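Local coordinates for exported protein (Bacteroides fragilis, PDB 4JX0), which is of unknown function but binds magnesium and pairs a BT_3987-like N-terminal domain with a discoidin-like (F5/F8 type C) domain that may recognise carbohydrate, at residues I195-L209 with N218-L232. Residues are numbered along the deposited sequence; the frame is centred on the assembly and turned at random.
Sequences ISFKSDIRPDKLGSL and NWYTSNANNYLTIIL. With MG (magnesium ion), chain D.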
loop_
_atom_site.group_PDB
_atom_site.type_symbol
_atom_site.label_atom_id
_atom_site.label_comp_id
_atom_site.label_asym_id
_atom_site.label_seq_id
_atom_site.Cartn_x
_atom_site.Cartn_y
_atom_site.Cartn_z
ATOM N N ILE A 195 -26.335 18.559 -8.392
ATOM C CA ILE A 195 -25.211 18.081 -7.579
ATOM C C ILE A 195 -24.618 19.237 -6.753
ATOM O O ILE A 195 -24.527 20.362 -7.237
ATOM C CB ILE A 195 -24.127 17.415 -8.476
ATOM C CG1 ILE A 195 -24.677 16.127 -9.109
ATOM C CG2 ILE A 195 -22.834 17.130 -7.679
ATOM C CD1 ILE A 195 -23.707 15.417 -10.046
ATOM N N SER A 196 -24.199 18.933 -5.515
ATOM C CA SER A 196 -23.524 19.861 -4.602
ATOM C C SER A 196 -22.118 19.308 -4.367
ATOM O O SER A 196 -21.911 18.098 -4.510
ATOM C CB SER A 196 -24.294 20.011 -3.287
ATOM O OG SER A 196 -25.669 19.681 -3.414
ATOM N N PHE A 197 -21.153 20.177 -4.036
ATOM C CA PHE A 197 -19.768 19.765 -3.831
ATOM C C PHE A 197 -19.211 20.257 -2.511
ATOM O O PHE A 197 -19.534 21.359 -2.063
ATOM C CB PHE A 197 -18.886 20.298 -4.958
ATOM C CG PHE A 197 -19.310 19.880 -6.341
ATOM C CD1 PHE A 197 -20.191 20.657 -7.078
ATOM C CD2 PHE A 197 -18.808 18.727 -6.920
ATOM C CE1 PHE A 197 -20.580 20.276 -8.359
ATOM C CE2 PHE A 197 -19.211 18.339 -8.197
ATOM C CZ PHE A 197 -20.098 19.115 -8.907
ATOM N N LYS A 198 -18.338 19.445 -1.907
ATOM C CA LYS A 198 -17.637 19.780 -0.672
ATOM C C LYS A 198 -16.178 19.399 -0.847
ATOM O O LYS A 198 -15.872 18.440 -1.557
ATOM C CB LYS A 198 -18.268 19.085 0.550
ATOM C CG LYS A 198 -19.544 19.772 1.021
ATOM C CD LYS A 198 -20.154 19.140 2.278
ATOM C CE LYS A 198 -19.640 19.757 3.562
ATOM N NZ LYS A 198 -20.311 19.192 4.765
ATOM N N SER A 199 -15.278 20.177 -0.252
ATOM C CA SER A 199 -13.844 19.917 -0.327
ATOM C C SER A 199 -13.107 20.597 0.832
ATOM O O SER A 199 -13.560 21.624 1.345
ATOM C CB SER A 199 -13.286 20.409 -1.657
ATOM O OG SER A 199 -11.891 20.172 -1.735
ATOM N N ASP A 200 -11.963 20.028 1.228
ATOM C CA ASP A 200 -11.141 20.617 2.288
ATOM C C ASP A 200 -10.287 21.772 1.760
ATOM O O ASP A 200 -9.783 22.544 2.571
ATOM C CB ASP A 200 -10.238 19.576 2.961
ATOM C CG ASP A 200 -9.270 18.878 2.039
ATOM O OD1 ASP A 200 -9.590 18.741 0.831
ATOM O OD2 ASP A 200 -8.190 18.468 2.519
ATOM N N ILE A 201 -10.117 21.894 0.422
ATOM C CA ILE A 201 -9.319 22.961 -0.190
ATOM C C ILE A 201 -10.170 23.737 -1.198
ATOM O O ILE A 201 -10.998 23.143 -1.895
ATOM C CB ILE A 201 -8.036 22.386 -0.841
ATOM C CG1 ILE A 201 -7.060 23.510 -1.186
ATOM C CG2 ILE A 201 -8.334 21.506 -2.078
ATOM C CD1 ILE A 201 -5.655 23.070 -1.348
ATOM N N ARG A 202 -9.969 25.072 -1.252
ATOM C CA ARG A 202 -10.667 25.994 -2.158
ATOM C C ARG A 202 -12.174 25.731 -2.240
ATOM O O ARG A 202 -12.706 25.613 -3.342
ATOM C CB ARG A 202 -10.052 25.920 -3.564
ATOM C CG ARG A 202 -8.625 26.384 -3.609
ATOM C CD ARG A 202 -7.982 26.176 -4.955
ATOM N NE ARG A 202 -6.574 26.559 -4.879
ATOM C CZ ARG A 202 -5.565 25.769 -4.516
ATOM N NH1 ARG A 202 -5.777 24.489 -4.234
ATOM N NH2 ARG A 202 -4.332 26.247 -4.455
ATOM N N PRO A 203 -12.895 25.656 -1.101
ATOM C CA PRO A 203 -14.350 25.411 -1.177
ATOM C C PRO A 203 -15.093 26.516 -1.942
ATOM O O PRO A 203 -16.059 26.243 -2.653
ATOM C CB PRO A 203 -14.773 25.335 0.287
ATOM C CG PRO A 203 -13.710 26.056 1.030
ATOM C CD PRO A 203 -12.447 25.804 0.295
ATOM N N ASP A 204 -14.594 27.757 -1.827
ATOM C CA ASP A 204 -15.125 28.940 -2.521
ATOM C C ASP A 204 -15.067 28.820 -4.069
ATOM O O ASP A 204 -15.821 29.518 -4.747
ATOM C CB ASP A 204 -14.363 30.211 -2.075
ATOM C CG ASP A 204 -12.844 30.154 -2.256
ATOM O OD1 ASP A 204 -12.186 29.353 -1.541
ATOM O OD2 ASP A 204 -12.311 30.933 -3.082
ATOM N N LYS A 205 -14.185 27.954 -4.620
ATOM C CA LYS A 205 -14.034 27.771 -6.067
ATOM C C LYS A 205 -14.791 26.536 -6.599
ATOM O O LYS A 205 -14.587 26.167 -7.757
ATOM C CB LYS A 205 -12.533 27.631 -6.404
ATOM C CG LYS A 205 -11.652 28.789 -5.931
ATOM C CD LYS A 205 -12.130 30.144 -6.440
ATOM C CE LYS A 205 -11.093 31.230 -6.275
ATOM N NZ LYS A 205 -11.679 32.594 -6.411
ATOM N N LEU A 206 -15.679 25.918 -5.799
ATOM C CA LEU A 206 -16.382 24.699 -6.236
ATOM C C LEU A 206 -17.578 24.970 -7.165
ATOM O O LEU A 206 -18.069 24.022 -7.778
ATOM C CB LEU A 206 -16.852 23.874 -5.024
ATOM C CG LEU A 206 -15.749 23.290 -4.126
ATOM C CD1 LEU A 206 -16.332 22.774 -2.847
ATOM C CD2 LEU A 206 -15.000 22.174 -4.819
ATOM N N GLY A 207 -18.008 26.228 -7.304
ATOM C CA GLY A 207 -19.102 26.594 -8.201
ATOM C C GLY A 207 -18.798 26.324 -9.667
ATOM O O GLY A 207 -19.708 26.097 -10.471
ATOM N N SER A 208 -17.494 26.327 -10.014
ATOM C CA SER A 208 -16.997 26.051 -11.359
ATOM C C SER A 208 -17.184 24.581 -11.789
ATOM O O SER A 208 -17.063 24.287 -12.978
ATOM C CB SER A 208 -15.511 26.397 -11.437
ATOM O OG SER A 208 -14.726 25.518 -10.645
ATOM N N LEU A 209 -17.430 23.658 -10.839
ATOM C CA LEU A 209 -17.554 22.243 -11.159
ATOM C C LEU A 209 -18.892 21.905 -11.835
ATOM O O LEU A 209 -18.990 20.815 -12.392
ATOM C CB LEU A 209 -17.354 21.380 -9.908
ATOM C CG LEU A 209 -16.009 21.564 -9.174
ATOM C CD1 LEU A 209 -15.964 20.726 -7.932
ATOM C CD2 LEU A 209 -14.840 21.226 -10.048
ATOM N N ASN A 218 -10.612 26.654 -11.862
ATOM C CA ASN A 218 -10.701 27.432 -10.629
ATOM C C ASN A 218 -10.339 26.539 -9.423
ATOM O O ASN A 218 -9.589 26.986 -8.557
ATOM C CB ASN A 218 -12.078 28.059 -10.474
ATOM C CG ASN A 218 -12.264 29.262 -11.357
ATOM O OD1 ASN A 218 -11.596 30.287 -11.176
ATOM N ND2 ASN A 218 -13.147 29.176 -12.347
ATOM N N TRP A 219 -10.845 25.284 -9.375
ATOM C CA TRP A 219 -10.550 24.325 -8.315
ATOM C C TRP A 219 -9.487 23.311 -8.734
ATOM O O TRP A 219 -9.555 22.735 -9.821
ATOM C CB TRP A 219 -11.819 23.562 -7.922
ATOM C CG TRP A 219 -11.636 22.695 -6.716
ATOM C CD1 TRP A 219 -11.736 23.076 -5.412
ATOM C CD2 TRP A 219 -11.254 21.315 -6.704
ATOM N NE1 TRP A 219 -11.461 22.011 -4.583
ATOM C CE2 TRP A 219 -11.161 20.917 -5.352
ATOM C CE3 TRP A 219 -10.943 20.384 -7.706
ATOM C CZ2 TRP A 219 -10.789 19.621 -4.980
ATOM C CZ3 TRP A 219 -10.590 19.097 -7.335
ATOM C CH2 TRP A 219 -10.491 18.735 -5.990
ATOM N N TYR A 220 -8.558 23.033 -7.813
ATOM C CA TYR A 220 -7.502 22.043 -7.982
ATOM C C TYR A 220 -6.952 21.654 -6.615
ATOM O O TYR A 220 -7.099 22.411 -5.654
ATOM C CB TYR A 220 -6.381 22.559 -8.905
ATOM C CG TYR A 220 -5.751 23.865 -8.480
ATOM C CD1 TYR A 220 -6.302 25.080 -8.862
ATOM C CD2 TYR A 220 -4.559 23.888 -7.765
ATOM C CE1 TYR A 220 -5.715 26.288 -8.500
ATOM C CE2 TYR A 220 -3.940 25.089 -7.428
ATOM C CZ TYR A 220 -4.532 26.292 -7.785
ATOM O OH TYR A 220 -3.985 27.507 -7.434
ATOM N N THR A 221 -6.366 20.462 -6.516
ATOM C CA THR A 221 -5.790 19.975 -5.265
ATOM C C THR A 221 -4.344 20.428 -5.172
ATOM O O THR A 221 -3.752 20.812 -6.180
ATOM C CB THR A 221 -5.911 18.436 -5.172
ATOM O OG1 THR A 221 -5.130 17.805 -6.184
ATOM C CG2 THR A 221 -7.339 17.961 -5.283
ATOM N N SER A 222 -3.792 20.418 -3.951
ATOM C CA SER A 222 -2.389 20.750 -3.681
ATOM C C SER A 222 -1.619 19.589 -3.003
ATOM O O SER A 222 -0.398 19.669 -2.927
ATOM C CB SER A 222 -2.301 21.995 -2.815
ATOM O OG SER A 222 -2.917 23.085 -3.477
ATOM N N ASN A 223 -2.291 18.522 -2.526
ATOM C CA ASN A 223 -1.597 17.386 -1.908
ATOM C C ASN A 223 -2.486 16.138 -1.938
ATOM O O ASN A 223 -3.672 16.232 -2.260
ATOM C CB ASN A 223 -1.134 17.705 -0.469
ATOM C CG ASN A 223 -2.218 18.158 0.482
ATOM O OD1 ASN A 223 -3.208 17.461 0.703
ATOM N ND2 ASN A 223 -2.025 19.292 1.138
ATOM N N ALA A 224 -1.903 14.975 -1.601
ATOM C CA ALA A 224 -2.605 13.692 -1.578
ATOM C C ALA A 224 -3.733 13.636 -0.537
ATOM O O ALA A 224 -4.625 12.792 -0.681
ATOM C CB ALA A 224 -1.624 12.569 -1.307
ATOM N N ASN A 225 -3.697 14.491 0.512
ATOM C CA ASN A 225 -4.739 14.482 1.545
ATOM C C ASN A 225 -5.979 15.265 1.137
ATOM O O ASN A 225 -6.993 15.140 1.818
ATOM C CB ASN A 225 -4.209 15.020 2.877
ATOM C CG ASN A 225 -3.098 14.171 3.451
ATOM O OD1 ASN A 225 -3.150 12.931 3.424
ATOM N ND2 ASN A 225 -2.071 14.813 3.999
ATOM N N ASN A 226 -5.931 16.055 0.045
ATOM C CA ASN A 226 -7.123 16.779 -0.407
ATOM C C ASN A 226 -8.115 15.817 -1.031
ATOM O O ASN A 226 -7.718 14.768 -1.549
ATOM C CB ASN A 226 -6.795 17.873 -1.424
ATOM C CG ASN A 226 -5.845 18.937 -0.961
ATOM O OD1 ASN A 226 -4.862 19.243 -1.638
ATOM N ND2 ASN A 226 -6.136 19.582 0.149
ATOM N N TYR A 227 -9.399 16.182 -0.990
ATOM C CA TYR A 227 -10.470 15.372 -1.563
ATOM C C TYR A 227 -11.528 16.256 -2.221
ATOM O O TYR A 227 -11.575 17.469 -1.990
ATOM C CB TYR A 227 -11.126 14.489 -0.477
ATOM C CG TYR A 227 -11.776 15.278 0.646
ATOM C CD1 TYR A 227 -13.085 15.736 0.539
ATOM C CD2 TYR A 227 -11.072 15.585 1.804
ATOM C CE1 TYR A 227 -13.680 16.475 1.562
ATOM C CE2 TYR A 227 -11.661 16.310 2.839
ATOM C CZ TYR A 227 -12.964 16.764 2.709
ATOM O OH TYR A 227 -13.572 17.497 3.709
ATOM N N LEU A 228 -12.403 15.616 -3.009
ATOM C CA LEU A 228 -13.539 16.253 -3.665
ATOM C C LEU A 228 -14.754 15.372 -3.467
ATOM O O LEU A 228 -14.746 14.245 -3.964
ATOM C CB LEU A 228 -13.244 16.452 -5.156
ATOM C CG LEU A 228 -14.400 16.936 -6.042
ATOM C CD1 LEU A 228 -14.932 18.291 -5.581
ATOM C CD2 LEU A 228 -13.969 16.993 -7.483
ATOM N N THR A 229 -15.783 15.862 -2.742
ATOM C CA THR A 229 -17.001 15.094 -2.487
ATOM C C THR A 229 -18.120 15.556 -3.399
ATOM O O THR A 229 -18.352 16.749 -3.527
ATOM C CB THR A 229 -17.443 15.196 -1.023
ATOM O OG1 THR A 229 -16.317 15.031 -0.176
ATOM C CG2 THR A 229 -18.478 14.147 -0.652
ATOM N N ILE A 230 -18.816 14.598 -4.020
ATOM C CA ILE A 230 -19.977 14.813 -4.886
ATOM C C ILE A 230 -21.165 14.453 -4.033
ATOM O O ILE A 230 -21.217 13.322 -3.556
ATOM C CB ILE A 230 -19.895 13.935 -6.181
ATOM C CG1 ILE A 230 -18.970 14.568 -7.238
ATOM C CG2 ILE A 230 -21.287 13.690 -6.783
ATOM C CD1 ILE A 230 -17.576 14.768 -6.810
ATOM N N ILE A 231 -22.113 15.378 -3.830
ATOM C CA ILE A 231 -23.288 15.115 -3.004
ATOM C C ILE A 231 -24.523 15.151 -3.891
ATOM O O ILE A 231 -24.826 16.192 -4.468
ATOM C CB ILE A 231 -23.375 16.134 -1.838
ATOM C CG1 ILE A 231 -22.080 16.123 -0.988
ATOM C CG2 ILE A 231 -24.587 15.839 -0.950
ATOM C CD1 ILE A 231 -21.769 17.387 -0.362
ATOM N N LEU A 232 -25.238 14.015 -3.986
ATOM C CA LEU A 232 -26.460 13.906 -4.784
ATOM C C LEU A 232 -27.669 14.351 -3.953
ATOM O O LEU A 232 -27.621 14.236 -2.725
ATOM C CB LEU A 232 -26.675 12.462 -5.259
ATOM C CG LEU A 232 -25.496 11.782 -5.944
ATOM C CD1 LEU A 232 -25.846 10.366 -6.324
ATOM C CD2 LEU A 232 -25.049 12.557 -7.175
HETATM MG MG MG D . -16.724 24.091 -15.117
HETATM O O HOH W 1 -12.616 24.391 -11.628
HETATM O O HOH W 2 -15.081 25.494 -14.881
#
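Trp219 slides its indole beneath Leu206, whose CD2 sits over the five-membered ring, 3.7 Å from its centroid, a CH-pi contact suited to a broad buried aromatic. The pyrrole edge faces polar backbone: Trp219 NE1 donates to Ile201 O (3.0 Å), approaching from above that carbonyl's plane. Trp219 reaches under the 3-10 segment 203-209 because its CG lies anti to the backbone N (chi1 -172°). Next along, Arg202 lays its guanidinium flat on the Tyr220 ring, CZ 3.7 Å from the centroid, a cation-pi stack whose planes differ by 26°. An extended chain from CG to NE gives it that reach, and Arg202 NH1, bonded in plane to Ser222 OG at 3.3 Å, limits its rotation.

Both segments belong to the C-terminal domain, a beta-sandwich consistent with the discoidin (F5/F8 type C) family. Here the edge strand 196-199 runs antiparallel to 227-232, with Ser196-Ile231 and Lys198-Thr229 as hydrogen-bonded pairs. Between them Phe197 and Ile230, the non-hydrogen-bonded pair, lie side by side; being apolar, they suit the face turned to the other sheet, where Phe197 rests on Val316 and Ile230 on Phe241. On the opposite face Lys198 lays its aliphatic CG 3.5 Å from Ile231 CD1 and leads its amine away.

Where the strands part, Asp200 OD1 accepts from Tyr227 N (3.1 Å). Asn226 suits the turn it closes because its OD1 takes both Ser222 N and Asn223 N, from opposite faces of the amide. Farther out, a water joins Ser208 OG to Trp219 N, and Ser208 O binds magnesium at 2.2 Å, alongside Asp211, Asn213, Asn314 and Glu315.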